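Local coordinates for C-domain type II peptide synthetase (Streptomyces globisporus, PDB 4ZXW), which is a condensation-domain protein of the type II peptide synthetases, a two-lobed fold built round two mixed beta-sheets, at residues Y46-A51 against A155-A160; E123-G128 against L398-G403; I232-G237 against A362-Q367; K240-Q245 against S404-G409. One frame throughout, in Å; residues are numbered along the deposited sequence.

Interaction 1: Y46-A51 against A155-A160; sequences YHIVGA and AHHTAA. With GLC (alpha-D-glucopyranose), chain C; 4T7 ((1R)-1-(naphthalen-2-yl)ethane-1,2-diol), chain E.
The Tyr-46 ring carries CB of His-157 over one face, 3.7 Å from that CB to the ring centroid, and its edge meets CE1 and the face of His-156 in an offset edge-to-face pair with planes 63° apart. With CG of Tyr-46 opposite its backbone N (chi1 -176°), the ring is laid against His-157. Tyr-46 O also lies over the centre of the His-156 ring. Water 1 sits over one face of His-157 and bridges Tyr-46 OH and His-157 O. Two bonds at the rim fix the rotation of the His-157 ring: ND1 donates to Ala-160 O at 2.8 Å, and NE2 lies 2.9 Å from OAA of the bound 4T7.

His-157 N reaches Tyr-46 O at 2.8 Å, N-H...O 171°, just beyond the reciprocal antiparallel pair of Ile-48 and Ala-155. Val-49 N donates to GLC O3 at 3.0 Å, and GLC O2 to Val-49 O. The adjacent histidines fit the HHxxxD signature of condensation domains. His-156 NE2 is bonded to Gly-43 O.

Strands 47-55 and 148-156 lie side by side here. Met-165 of helix 162-179 touches Ile-48, Ala-155 and Ala-160, helix 110-126 packs on Ala-51 through Leu-121, and helix 22-29 meets Tyr-46 through Leu-27.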
loop_
_atom_site.group_PDB
_atom_site.type_symbol
_atom_site.label_atom_id
_atom_site.label_comp_id
_atom_site.label_asym_id
_atom_site.label_seq_id
_atom_site.Cartn_x
_atom_site.Cartn_y
_atom_site.Cartn_z
ATOM N N TYR A 46 0.710 1.407 12.396
ATOM C CA TYR A 46 0.695 0.634 11.151
ATOM C C TYR A 46 -0.740 0.677 10.609
ATOM O O TYR A 46 -1.543 -0.249 10.781
ATOM C CB TYR A 46 1.193 -0.809 11.367
ATOM C CG TYR A 46 1.289 -1.612 10.098
ATOM C CD1 TYR A 46 2.264 -1.321 9.144
ATOM C CD2 TYR A 46 0.424 -2.665 9.838
ATOM C CE1 TYR A 46 2.361 -2.028 7.976
ATOM C CE2 TYR A 46 0.549 -3.417 8.618
ATOM C CZ TYR A 46 1.517 -3.080 7.706
ATOM O OH TYR A 46 1.659 -3.768 6.482
ATOM N N HIS A 47 -1.070 1.783 9.978
ATOM C CA HIS A 47 -2.429 1.972 9.471
ATOM C C HIS A 47 -2.381 2.473 8.033
ATOM O O HIS A 47 -1.310 2.793 7.506
ATOM C CB HIS A 47 -3.237 2.944 10.361
ATOM C CG HIS A 47 -2.459 4.140 10.840
ATOM N ND1 HIS A 47 -1.720 4.941 9.998
ATOM C CD2 HIS A 47 -2.310 4.671 12.082
ATOM C CE1 HIS A 47 -1.149 5.910 10.694
ATOM N NE2 HIS A 47 -1.489 5.766 11.961
ATOM N N ILE A 48 -3.556 2.524 7.412
ATOM C CA ILE A 48 -3.697 2.956 6.031
ATOM C C ILE A 48 -4.863 3.950 6.044
ATOM O O ILE A 48 -5.837 3.743 6.777
ATOM C CB ILE A 48 -3.921 1.758 5.100
ATOM C CG1 ILE A 48 -4.103 2.216 3.652
ATOM C CG2 ILE A 48 -5.144 0.952 5.554
ATOM C CD1 ILE A 48 -4.099 1.074 2.645
ATOM N N VAL A 49 -4.732 5.053 5.293
ATOM C CA VAL A 49 -5.805 6.038 5.144
ATOM C C VAL A 49 -6.363 6.084 3.714
ATOM O O VAL A 49 -5.685 5.751 2.751
ATOM C CB VAL A 49 -5.334 7.454 5.547
ATOM C CG1 VAL A 49 -4.803 7.437 6.939
ATOM C CG2 VAL A 49 -4.249 7.939 4.611
ATOM N N GLY A 50 -7.612 6.512 3.618
ATOM C CA GLY A 50 -8.250 6.868 2.369
ATOM C C GLY A 50 -9.051 8.151 2.583
ATOM O O GLY A 50 -9.725 8.324 3.611
ATOM N N ALA A 51 -8.912 9.071 1.640
ATOM C CA ALA A 51 -9.620 10.336 1.659
ATOM C C ALA A 51 -10.458 10.500 0.389
ATOM O O ALA A 51 -9.977 10.269 -0.729
ATOM C CB ALA A 51 -8.653 11.467 1.802
ATOM N N ALA A 155 -7.613 2.843 8.922
ATOM C CA ALA A 155 -7.859 1.467 9.321
ATOM C C ALA A 155 -6.530 0.808 9.673
ATOM O O ALA A 155 -5.511 1.158 9.089
ATOM C CB ALA A 155 -8.544 0.688 8.199
ATOM N N HIS A 156 -6.503 -0.106 10.635
ATOM C CA HIS A 156 -5.225 -0.778 10.900
ATOM C C HIS A 156 -4.855 -1.575 9.662
ATOM O O HIS A 156 -5.701 -2.234 9.031
ATOM C CB HIS A 156 -5.255 -1.679 12.134
ATOM C CG HIS A 156 -3.896 -1.903 12.725
ATOM N ND1 HIS A 156 -3.067 -2.930 12.329
ATOM C CD2 HIS A 156 -3.194 -1.187 13.636
ATOM C CE1 HIS A 156 -1.919 -2.837 12.969
ATOM N NE2 HIS A 156 -1.973 -1.790 13.775
ATOM N N HIS A 157 -3.591 -1.503 9.292
ATOM C CA HIS A 157 -3.183 -2.022 7.981
ATOM C C HIS A 157 -3.075 -3.564 8.032
ATOM O O HIS A 157 -2.898 -4.204 7.007
ATOM C CB HIS A 157 -1.880 -1.320 7.561
ATOM C CG HIS A 157 -1.456 -1.549 6.144
ATOM N ND1 HIS A 157 -2.302 -2.034 5.163
ATOM C CD2 HIS A 157 -0.271 -1.316 5.534
ATOM C CE1 HIS A 157 -1.645 -2.110 4.020
ATOM N NE2 HIS A 157 -0.410 -1.677 4.216
ATOM N N THR A 158 -3.193 -4.158 9.224
ATOM C CA THR A 158 -3.374 -5.622 9.341
ATOM C C THR A 158 -4.799 -6.052 8.939
ATOM O O THR A 158 -5.031 -7.233 8.608
ATOM C CB THR A 158 -3.090 -6.150 10.787
ATOM O OG1 THR A 158 -4.031 -5.585 11.731
ATOM C CG2 THR A 158 -1.677 -5.826 11.193
ATOM N N ALA A 159 -5.739 -5.100 8.986
ATOM C CA ALA A 159 -7.159 -5.348 8.714
ATOM C C ALA A 159 -7.580 -4.978 7.292
ATOM O O ALA A 159 -8.581 -5.500 6.785
ATOM C CB ALA A 159 -8.041 -4.567 9.683
ATOM N N ALA A 160 -6.832 -4.076 6.661
ATOM C CA ALA A 160 -7.231 -3.518 5.374
ATOM C C ALA A 160 -6.044 -3.140 4.511
ATOM O O ALA A 160 -5.086 -2.542 5.011
ATOM C CB ALA A 160 -8.121 -2.287 5.601
HETATM C C1 GLC C . -1.854 5.504 0.135
HETATM C C2 GLC C . -2.449 5.334 1.528
HETATM C C3 GLC C . -1.419 5.483 2.640
HETATM C C4 GLC C . -0.253 4.555 2.355
HETATM C C5 GLC C . 0.300 4.803 0.941
HETATM C C6 GLC C . 1.446 3.817 0.670
HETATM O O2 GLC C . -3.448 6.322 1.733
HETATM O O3 GLC C . -2.049 5.092 3.867
HETATM O O4 GLC C . 0.766 4.769 3.341
HETATM O O5 GLC C . -0.729 4.660 -0.058
HETATM O O6 GLC C . 0.888 2.502 0.573
HETATM C CAI 4T7 E . 6.058 -2.137 3.701
HETATM C CAM 4T7 E . 7.278 -2.780 3.955
HETATM C CAG 4T7 E . 8.467 -2.240 3.469
HETATM C CAD 4T7 E . 9.694 -2.857 3.747
HETATM C CAC 4T7 E . 9.741 -4.018 4.521
HETATM C CAF 4T7 E . 8.549 -4.556 5.013
HETATM C CAL 4T7 E . 7.321 -3.924 4.746
HETATM C CAH 4T7 E . 6.122 -4.449 5.235
HETATM C CAE 4T7 E . 4.916 -3.817 4.941
HETATM C CAK 4T7 E . 4.847 -2.645 4.187
HETATM C CAN 4T7 E . 3.556 -2.022 3.918
HETATM O OAB 4T7 E . 3.544 -0.574 4.008
HETATM C CAJ 4T7 E . 3.000 -2.387 2.528
HETATM O OAA 4T7 E . 1.723 -1.759 2.301
HETATM O O HOH W 1 -0.496 -4.927 5.643
#

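Interaction 2: E123-G128 against L398-G403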
loop_
_atom_site.group_PDB
_atom_site.type_symbol
_atom_site.label_atom_id
_atom_site.label_comp_id
_atom_site.label_asym_id
_atom_site.label_seq_id
_atom_site.Cartn_x
_atom_site.Cartn_y
_atom_site.Cartn_z
ATOM N N GLU A 123 -2.843 14.900 9.638
ATOM C CA GLU A 123 -3.036 14.886 11.079
ATOM C C GLU A 123 -3.590 13.520 11.466
ATOM O O GLU A 123 -3.116 12.883 12.396
ATOM C CB GLU A 123 -3.972 15.994 11.549
ATOM C CG GLU A 123 -3.908 16.164 13.059
ATOM C CD GLU A 123 -5.184 16.684 13.679
ATOM O OE1 GLU A 123 -5.692 17.718 13.197
ATOM O OE2 GLU A 123 -5.667 16.063 14.660
ATOM N N VAL A 124 -4.577 13.053 10.724
ATOM C CA VAL A 124 -5.143 11.755 11.026
ATOM C C VAL A 124 -4.058 10.669 10.926
ATOM O O VAL A 124 -3.949 9.840 11.826
ATOM C CB VAL A 124 -6.350 11.478 10.111
ATOM C CG1 VAL A 124 -6.841 10.060 10.271
ATOM C CG2 VAL A 124 -7.479 12.476 10.444
ATOM N N GLU A 125 -3.235 10.685 9.876
ATOM C CA GLU A 125 -2.232 9.639 9.706
ATOM C C GLU A 125 -1.166 9.743 10.803
ATOM O O GLU A 125 -0.460 8.787 11.079
ATOM C CB GLU A 125 -1.561 9.713 8.309
ATOM C CG GLU A 125 -0.609 8.577 7.972
ATOM C CD GLU A 125 0.039 8.693 6.560
ATOM O OE1 GLU A 125 -0.682 9.092 5.593
ATOM O OE2 GLU A 125 1.273 8.374 6.443
ATOM N N SER A 126 -1.043 10.903 11.439
ATOM C CA SER A 126 -0.029 11.041 12.474
ATOM C C SER A 126 -0.545 10.476 13.834
ATOM O O SER A 126 0.214 10.324 14.770
ATOM C CB SER A 126 0.412 12.512 12.596
ATOM O OG SER A 126 -0.581 13.276 13.262
ATOM N N THR A 127 -1.818 10.109 13.918
ATOM C CA THR A 127 -2.361 9.620 15.179
ATOM C C THR A 127 -2.351 8.098 15.171
ATOM O O THR A 127 -2.394 7.509 14.124
ATOM C CB THR A 127 -3.835 10.136 15.446
ATOM O OG1 THR A 127 -4.765 9.498 14.554
ATOM C CG2 THR A 127 -3.955 11.636 15.250
ATOM N N GLY A 128 -2.310 7.474 16.347
ATOM C CA GLY A 128 -2.357 6.031 16.476
ATOM C C GLY A 128 -3.725 5.353 16.449
ATOM O O GLY A 128 -4.737 5.941 16.781
ATOM N N LEU A 398 1.534 17.220 0.176
ATOM C CA LEU A 398 2.072 17.582 1.469
ATOM C C LEU A 398 2.756 16.360 2.048
ATOM O O LEU A 398 2.144 15.320 2.273
ATOM C CB LEU A 398 0.973 18.065 2.381
ATOM C CG LEU A 398 1.344 19.020 3.491
ATOM C CD1 LEU A 398 1.762 20.321 2.896
ATOM C CD2 LEU A 398 0.117 19.200 4.362
ATOM N N SER A 399 4.043 16.487 2.277
ATOM C CA SER A 399 4.778 15.408 2.862
ATOM C C SER A 399 4.590 15.368 4.398
ATOM O O SER A 399 3.941 16.220 5.020
ATOM C CB SER A 399 6.231 15.543 2.481
ATOM O OG SER A 399 6.362 15.445 1.079
ATOM N N GLN A 400 5.169 14.357 5.006
ATOM C CA GLN A 400 4.825 14.033 6.373
ATOM C C GLN A 400 6.009 13.455 7.127
ATOM O O GLN A 400 6.626 12.489 6.690
ATOM C CB GLN A 400 3.672 13.045 6.371
ATOM C CG GLN A 400 3.304 12.565 7.724
ATOM C CD GLN A 400 1.862 12.178 7.819
ATOM O OE1 GLN A 400 1.178 11.907 6.816
ATOM N NE2 GLN A 400 1.381 12.147 9.026
ATOM N N ALA A 401 6.262 14.028 8.295
ATOM C CA ALA A 401 7.422 13.724 9.109
ATOM C C ALA A 401 7.250 12.460 9.923
ATOM O O ALA A 401 8.213 11.752 10.195
ATOM C CB ALA A 401 7.700 14.874 10.033
ATOM N N GLU A 402 6.029 12.187 10.345
ATOM C CA GLU A 402 5.808 11.021 11.174
ATOM C C GLU A 402 4.429 10.450 10.939
ATOM O O GLU A 402 3.468 10.804 11.613
ATOM C CB GLU A 402 6.010 11.357 12.655
ATOM C CG GLU A 402 6.217 10.124 13.507
ATOM C CD GLU A 402 7.116 10.383 14.712
ATOM O OE1 GLU A 402 8.359 10.384 14.548
ATOM O OE2 GLU A 402 6.584 10.590 15.823
ATOM N N GLY A 403 4.359 9.532 9.981
ATOM C CA GLY A 403 3.093 9.014 9.512
ATOM C C GLY A 403 2.970 7.526 9.728
ATOM O O GLY A 403 3.502 6.985 10.704
#
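Glu-125 and Gln-400 reach toward each other as two extended chains that cross at a slant, their carboxylate and amide planes 35° apart. Each has CG trans to its own backbone N (chi1 -174° in Glu-125, 176° in Gln-400), which sends both chains out across the gap. The amide oxygen comes over the acid: Gln-400 OE1 is 3.4 Å from Glu-125 CD and 3.6 Å from Glu-125 OE2. An amide oxygen and a carboxylate, if ionised, are both acceptors here, and no hydrogen bond joins the two segments.

A shared donor probably makes the closeness of these oxygens tolerable: Arg-246 NH2 bonds both Glu-125 OE1 and Gln-400 OE1, and Arg-396 adds a second salt bridge to Glu-125 OE1. Two arginines at one carboxylate would be expected to favour its ionised form. Glu-125 OE2 accepts from Ser-404 N and lies 3.6 Å from Gly-403 CA, so the acid also holds the backbone that follows the 398-403 segment.

The other end of the amide faces the helix: Gln-400 NE2 is 3.7 Å from Ser-126 CB and makes a weak bond to Asn-122 O. Ser-126 is turned back on its helix, OG donating to Glu-123 O at 2.7 Å, while its CA packs 3.6 Å from Glu-402 O.

The contact thus sets the C-terminal turn of helix 110-126 against a loop that is itself bonded to strand 242-249, at Trp-244 and Thr-242. Glu-125 also touches His-47 and Val-49 of strand 47-55, and Val-124 packs on strand 148-156.

Interaction 3: I232-G237 against A362-Q367. With SO4 (sulfate ion), chain F.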
loop_
_atom_site.group_PDB
_atom_site.type_symbol
_atom_site.label_atom_id
_atom_site.label_comp_id
_atom_site.label_asym_id
_atom_site.label_seq_id
_atom_site.Cartn_x
_atom_site.Cartn_y
_atom_site.Cartn_z
ATOM N N ILE A 232 21.976 6.295 9.368
ATOM C CA ILE A 232 22.063 6.057 10.789
ATOM C C ILE A 232 21.966 4.559 10.969
ATOM O O ILE A 232 21.023 3.936 10.475
ATOM C CB ILE A 232 20.962 6.792 11.552
ATOM C CG1 ILE A 232 21.063 8.301 11.296
ATOM C CG2 ILE A 232 21.048 6.466 13.049
ATOM C CD1 ILE A 232 19.713 9.015 11.304
ATOM N N PRO A 233 22.944 3.966 11.666
ATOM C CA PRO A 233 22.920 2.513 11.811
ATOM C C PRO A 233 21.817 2.044 12.728
ATOM O O PRO A 233 21.382 2.772 13.614
ATOM C CB PRO A 233 24.289 2.195 12.421
ATOM C CG PRO A 233 24.678 3.433 13.113
ATOM C CD PRO A 233 24.160 4.547 12.259
ATOM N N ARG A 234 21.397 0.809 12.501
ATOM C CA ARG A 234 20.410 0.137 13.307
ATOM C C ARG A 234 20.760 0.220 14.791
ATOM O O ARG A 234 19.921 0.594 15.609
ATOM C CB ARG A 234 20.322 -1.308 12.838
ATOM C CG ARG A 234 19.243 -2.108 13.477
ATOM C CD ARG A 234 19.178 -3.503 12.850
ATOM N NE ARG A 234 17.939 -4.124 13.269
ATOM C CZ ARG A 234 16.812 -4.127 12.569
ATOM N NH1 ARG A 234 15.737 -4.692 13.105
ATOM N NH2 ARG A 234 16.760 -3.594 11.345
ATOM N N SER A 235 22.019 -0.079 15.119
ATOM C CA SER A 235 22.469 -0.126 16.521
ATOM C C SER A 235 22.509 1.235 17.220
ATOM O O SER A 235 22.769 1.290 18.404
ATOM C CB SER A 235 23.865 -0.788 16.631
ATOM O OG SER A 235 24.874 -0.097 15.900
ATOM N N ALA A 236 22.237 2.324 16.506
ATOM C CA ALA A 236 22.103 3.638 17.145
ATOM C C ALA A 236 20.898 3.663 18.087
ATOM O O ALA A 236 20.823 4.472 19.023
ATOM C CB ALA A 236 21.958 4.733 16.091
ATOM N N GLY A 237 19.943 2.788 17.799
ATOM C CA GLY A 237 18.743 2.653 18.595
ATOM C C GLY A 237 17.838 3.862 18.619
ATOM O O GLY A 237 17.094 4.042 19.563
ATOM N N ALA A 362 18.204 -6.943 8.161
ATOM C CA ALA A 362 18.451 -6.660 9.574
ATOM C C ALA A 362 19.882 -6.228 9.774
ATOM O O ALA A 362 20.373 -6.165 10.900
ATOM C CB ALA A 362 18.139 -7.891 10.429
ATOM N N SER A 363 20.572 -5.931 8.685
ATOM C CA SER A 363 21.962 -5.569 8.838
ATOM C C SER A 363 22.053 -4.196 9.462
ATOM O O SER A 363 21.163 -3.362 9.319
ATOM C CB SER A 363 22.698 -5.599 7.515
ATOM O OG SER A 363 22.248 -4.548 6.689
ATOM N N ASP A 364 23.153 -3.966 10.160
ATOM C CA ASP A 364 23.294 -2.767 10.941
ATOM C C ASP A 364 23.316 -1.510 10.084
ATOM O O ASP A 364 23.003 -0.438 10.567
ATOM C CB ASP A 364 24.564 -2.842 11.770
ATOM C CG ASP A 364 24.478 -2.007 13.017
ATOM O OD1 ASP A 364 23.473 -2.153 13.763
ATOM O OD2 ASP A 364 25.404 -1.199 13.232
ATOM N N ASN A 365 23.684 -1.627 8.814
ATOM C CA ASN A 365 23.881 -0.439 7.999
ATOM C C ASN A 365 23.188 -0.478 6.646
ATOM O O ASN A 365 23.526 0.294 5.738
ATOM C CB ASN A 365 25.367 -0.221 7.817
ATOM C CG ASN A 365 26.040 0.112 9.115
ATOM O OD1 ASN A 365 25.867 1.204 9.657
ATOM N ND2 ASN A 365 26.769 -0.847 9.657
ATOM N N HIS A 366 22.214 -1.370 6.512
ATOM C CA HIS A 366 21.433 -1.449 5.298
ATOM C C HIS A 366 19.987 -1.770 5.663
ATOM O O HIS A 366 19.713 -2.338 6.746
ATOM C CB HIS A 366 21.990 -2.509 4.331
ATOM C CG HIS A 366 23.348 -2.190 3.787
ATOM N ND1 HIS A 366 24.517 -2.556 4.423
ATOM C CD2 HIS A 366 23.724 -1.540 2.659
ATOM C CE1 HIS A 366 25.550 -2.130 3.720
ATOM N NE2 HIS A 366 25.097 -1.517 2.642
ATOM N N GLN A 367 19.073 -1.377 4.773
ATOM C CA GLN A 367 17.676 -1.794 4.846
ATOM C C GLN A 367 17.210 -2.150 3.450
ATOM O O GLN A 367 17.767 -1.681 2.473
ATOM C CB GLN A 367 16.771 -0.700 5.411
ATOM C CG GLN A 367 16.847 -0.494 6.915
ATOM C CD GLN A 367 15.792 0.507 7.391
ATOM O OE1 GLN A 367 15.825 1.671 7.010
ATOM N NE2 GLN A 367 14.844 0.046 8.196
HETATM S S SO4 F . 26.403 -4.021 7.545
HETATM O O1 SO4 F . 27.143 -3.333 8.599
HETATM O O2 SO4 F . 26.233 -5.407 7.998
HETATM O O3 SO4 F . 25.078 -3.421 7.355
HETATM O O4 SO4 F . 27.129 -3.867 6.284
HETATM O O HOH W 2 18.657 -2.921 9.134
#
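Asp-364 and Ser-235 form the tight part of this contact, with three donors of the 232-237 segment directed at one residue. Arg-234 N donates to Asp-364 O at 2.8 Å, N-H...O 161°. The side chain of Asp-364 then takes the next residue with both oxygens: Ser-235 OG donates to OD2 at 2.9 Å, on the syn lone pair, and Ser-235 N makes a weak, bent bond to OD1. With CG trans to the backbone N (chi1 -154°), the carboxylate is brought round to Ser-235. Pro-233 packs beside it, its CB 3.3 Å from Asn-365 OD1.

The looser side is that of Arg-234. Its extended chain runs past Ala-362, CD lying 3.5 Å from Ala-362 O, and Ala-362 CA sits over one face of the guanidinium. Water 2 accepts from Arg-234 NH2 and lies 2.6 Å from Ser-363 O, probably bridging the two, whereas NH1 goes to a salt bridge with Asp-408. At the outer surface a sulfate ion, probably from the crystallisation liquor, is held by Asn-365 ND2 to its O1 at 2.7 Å, and by Asn-365 N and His-366 ND1 to its O3.

Geometrically this is a type I beta turn, Ser-363 to His-366, set against a 3-10 turn at 234-236. The beta turn leads into strand 366-373, which lies between strands 227-229 and 410-416 in the five-stranded sheet of this condensation domain.

Interaction 4: K240-Q245 against S404-G409; sequences KGTAWQ and SDIPDG. With 4T7 ((1R)-1-(naphthalen-2-yl)ethane-1,2-diol), chain E; GLC (alpha-D-glucopyranose), chain C.
Charge centres on Lys-240 and Asp-405, whose side chains cross at about a right angle. The lysine chain is bent at chi2 (73°) and chi4 (-73°), and its NZ donates three bonds: a salt bridge to Asp-405 OD1 at 2.8 Å, on the syn side, and bonds to Ile-406 O at 2.8 Å and Pro-407 O at 2.9 Å. Both carbonyls are met from above their planes and not on a lone pair; with OD1 they give the ammonium group three oxygens from consecutive residues 405-407.

Neutral hydrogen bonds follow along the strand. Ile-406 N points almost straight at Thr-242 OG1, 2.9 Å away with an N-H...O angle of 176°, and water 3 links that hydroxyl to Asp-405 OD1. Trp-244 NE1 bonds to Ser-404 O at 2.9 Å, on a lone pair in the carbonyl plane and close to the plane of the indole.

Apolar contacts centre on Ile-406. Its CD1 lies 3.7 Å from Trp-244 CH2 and also touches Thr-242 CG2, while CG2 faces the naphthalene of 4T7, which Pro-407 CG meets as well. GLC O4 lies over one face of the indole, 3.6 Å from Trp-244 CH2.

Strand 242-249 is an outer strand of its sheet. Asn-429 of neighbouring strand 422-429 bonds to Ile-406 O, Leu-411 of strand 410-416 touches Trp-244 and Ile-406, and Ser-404 OG reaches His-47 of strand 47-55.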
loop_
_atom_site.group_PDB
_atom_site.type_symbol
_atom_site.label_atom_id
_atom_site.label_comp_id
_atom_site.label_asym_id
_atom_site.label_seq_id
_atom_site.Cartn_x
_atom_site.Cartn_y
_atom_site.Cartn_z
ATOM N N LYS A 240 11.699 4.696 16.643
ATOM C CA LYS A 240 11.073 4.321 15.394
ATOM C C LYS A 240 10.157 5.442 14.912
ATOM O O LYS A 240 9.322 5.934 15.648
ATOM C CB LYS A 240 10.291 3.031 15.579
ATOM C CG LYS A 240 9.571 2.525 14.362
ATOM C CD LYS A 240 10.561 1.964 13.372
ATOM C CE LYS A 240 9.929 1.753 11.994
ATOM N NZ LYS A 240 8.988 0.587 11.966
ATOM N N GLY A 241 10.340 5.846 13.667
ATOM C CA GLY A 241 9.429 6.749 13.012
ATOM C C GLY A 241 9.503 6.511 11.520
ATOM O O GLY A 241 10.512 5.964 11.000
ATOM N N THR A 242 8.424 6.888 10.834
ATOM C CA THR A 242 8.337 6.747 9.388
ATOM C C THR A 242 7.869 8.075 8.797
ATOM O O THR A 242 6.816 8.605 9.189
ATOM C CB THR A 242 7.408 5.600 8.972
ATOM O OG1 THR A 242 7.912 4.352 9.477
ATOM C CG2 THR A 242 7.326 5.499 7.431
ATOM N N ALA A 243 8.692 8.608 7.886
ATOM C CA ALA A 243 8.404 9.825 7.131
ATOM C C ALA A 243 8.001 9.455 5.699
ATOM O O ALA A 243 8.402 8.406 5.175
ATOM C CB ALA A 243 9.606 10.766 7.103
ATOM N N TRP A 244 7.230 10.338 5.071
ATOM C CA TRP A 244 6.653 10.087 3.752
ATOM C C TRP A 244 6.866 11.318 2.936
ATOM O O TRP A 244 6.346 12.373 3.284
ATOM C CB TRP A 244 5.168 9.781 3.839
ATOM C CG TRP A 244 4.893 8.498 4.550
ATOM C CD1 TRP A 244 4.728 8.341 5.872
ATOM C CD2 TRP A 244 4.757 7.194 3.971
ATOM N NE1 TRP A 244 4.484 7.015 6.172
ATOM C CE2 TRP A 244 4.501 6.294 5.017
ATOM C CE3 TRP A 244 4.839 6.702 2.673
ATOM C CZ2 TRP A 244 4.310 4.938 4.809
ATOM C CZ3 TRP A 244 4.651 5.360 2.470
ATOM C CH2 TRP A 244 4.385 4.491 3.534
ATOM N N GLN A 245 7.686 11.204 1.897
ATOM C CA GLN A 245 7.877 12.316 0.991
ATOM C C GLN A 245 6.972 12.051 -0.206
ATOM O O GLN A 245 7.046 10.987 -0.845
ATOM C CB GLN A 245 9.340 12.466 0.593
ATOM C CG GLN A 245 10.154 13.187 1.663
ATOM C CD GLN A 245 11.585 13.520 1.253
ATOM O OE1 GLN A 245 11.876 13.897 0.101
ATOM N NE2 GLN A 245 12.494 13.399 2.218
ATOM N N SER A 404 2.282 6.860 8.808
ATOM C CA SER A 404 2.066 5.421 8.920
ATOM C C SER A 404 3.381 4.700 8.966
ATOM O O SER A 404 4.328 5.061 8.268
ATOM C CB SER A 404 1.268 4.882 7.759
ATOM O OG SER A 404 0.028 5.524 7.669
ATOM N N ASP A 405 3.424 3.686 9.812
ATOM C CA ASP A 405 4.627 2.922 10.023
ATOM C C ASP A 405 5.033 2.084 8.804
ATOM O O ASP A 405 4.202 1.432 8.202
ATOM C CB ASP A 405 4.427 2.005 11.211
ATOM C CG ASP A 405 5.692 1.266 11.589
ATOM O OD1 ASP A 405 6.489 1.817 12.391
ATOM O OD2 ASP A 405 5.881 0.133 11.089
ATOM N N ILE A 406 6.317 2.109 8.460
ATOM C CA ILE A 406 6.913 1.060 7.614
ATOM C C ILE A 406 7.711 0.133 8.529
ATOM O O ILE A 406 8.693 0.563 9.157
ATOM C CB ILE A 406 7.788 1.640 6.491
ATOM C CG1 ILE A 406 6.912 2.232 5.392
ATOM C CG2 ILE A 406 8.625 0.522 5.830
ATOM C CD1 ILE A 406 7.674 3.227 4.516
ATOM N N PRO A 407 7.287 -1.133 8.634
ATOM C CA PRO A 407 7.904 -2.008 9.630
ATOM C C PRO A 407 9.439 -1.951 9.681
ATOM O O PRO A 407 9.996 -1.838 10.766
ATOM C CB PRO A 407 7.406 -3.397 9.207
ATOM C CG PRO A 407 6.055 -3.134 8.705
ATOM C CD PRO A 407 6.137 -1.795 7.992
ATOM N N ASP A 408 10.118 -2.006 8.551
ATOM C CA ASP A 408 11.581 -2.057 8.595
ATOM C C ASP A 408 12.128 -2.009 7.172
ATOM O O ASP A 408 12.523 -3.037 6.603
ATOM C CB ASP A 408 12.047 -3.334 9.334
ATOM C CG ASP A 408 13.486 -3.241 9.869
ATOM O OD1 ASP A 408 14.370 -2.674 9.179
ATOM O OD2 ASP A 408 13.715 -3.751 11.001
ATOM N N GLY A 409 12.153 -0.804 6.609
ATOM C CA GLY A 409 12.608 -0.620 5.254
ATOM C C GLY A 409 12.229 0.695 4.613
ATOM O O GLY A 409 11.918 1.686 5.286
HETATM C CAI 4T7 E . 6.058 -2.137 3.701
HETATM C CAM 4T7 E . 7.278 -2.780 3.955
HETATM C CAG 4T7 E . 8.467 -2.240 3.469
HETATM C CAD 4T7 E . 9.694 -2.857 3.747
HETATM C CAC 4T7 E . 9.741 -4.018 4.521
HETATM C CAF 4T7 E . 8.549 -4.556 5.013
HETATM C CAL 4T7 E . 7.321 -3.924 4.746
HETATM C CAH 4T7 E . 6.122 -4.449 5.235
HETATM C CAE 4T7 E . 4.916 -3.817 4.941
HETATM C CAK 4T7 E . 4.847 -2.645 4.187
HETATM C CAN 4T7 E . 3.556 -2.022 3.918
HETATM O OAB 4T7 E . 3.544 -0.574 4.008
HETATM C CAJ 4T7 E . 3.000 -2.387 2.528
HETATM O OAA 4T7 E . 1.723 -1.759 2.301
HETATM C C1 GLC C . -1.854 5.504 0.135
HETATM C C2 GLC C . -2.449 5.334 1.528
HETATM C C3 GLC C . -1.419 5.483 2.640
HETATM C C4 GLC C . -0.253 4.555 2.355
HETATM C C5 GLC C . 0.300 4.803 0.941
HETATM C C6 GLC C . 1.446 3.817 0.670
HETATM O O2 GLC C . -3.448 6.322 1.733
HETATM O O3 GLC C . -2.049 5.092 3.867
HETATM O O4 GLC C . 0.766 4.769 3.341
HETATM O O5 GLC C . -0.729 4.660 -0.058
HETATM O O6 GLC C . 0.888 2.502 0.573
HETATM O O HOH W 3 7.268 4.267 12.278
#

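From the N terminus, interaction 1 closes first, joining strands 47-55 and 148-156 across a loop of 103 residues. Interaction 2 opens inside that loop, at the end of helix 110-126, and crosses it, closing only at 398-403. Interaction 3 is nested within interaction 2 and ties the loop after strand 227-229 to the turn that begins strand 366-373. Interaction 4 opens after interaction 1 has closed and crosses both interactions 2 and 3, its second segment directly continuing that of interaction 2. The 398-409 loop therefore joins the lobes, reaching helix 110-126 and strand 47-55 on one side and the edge strand 242-249 on the other. Interactions 1 and 4 both touch GLC and 4T7.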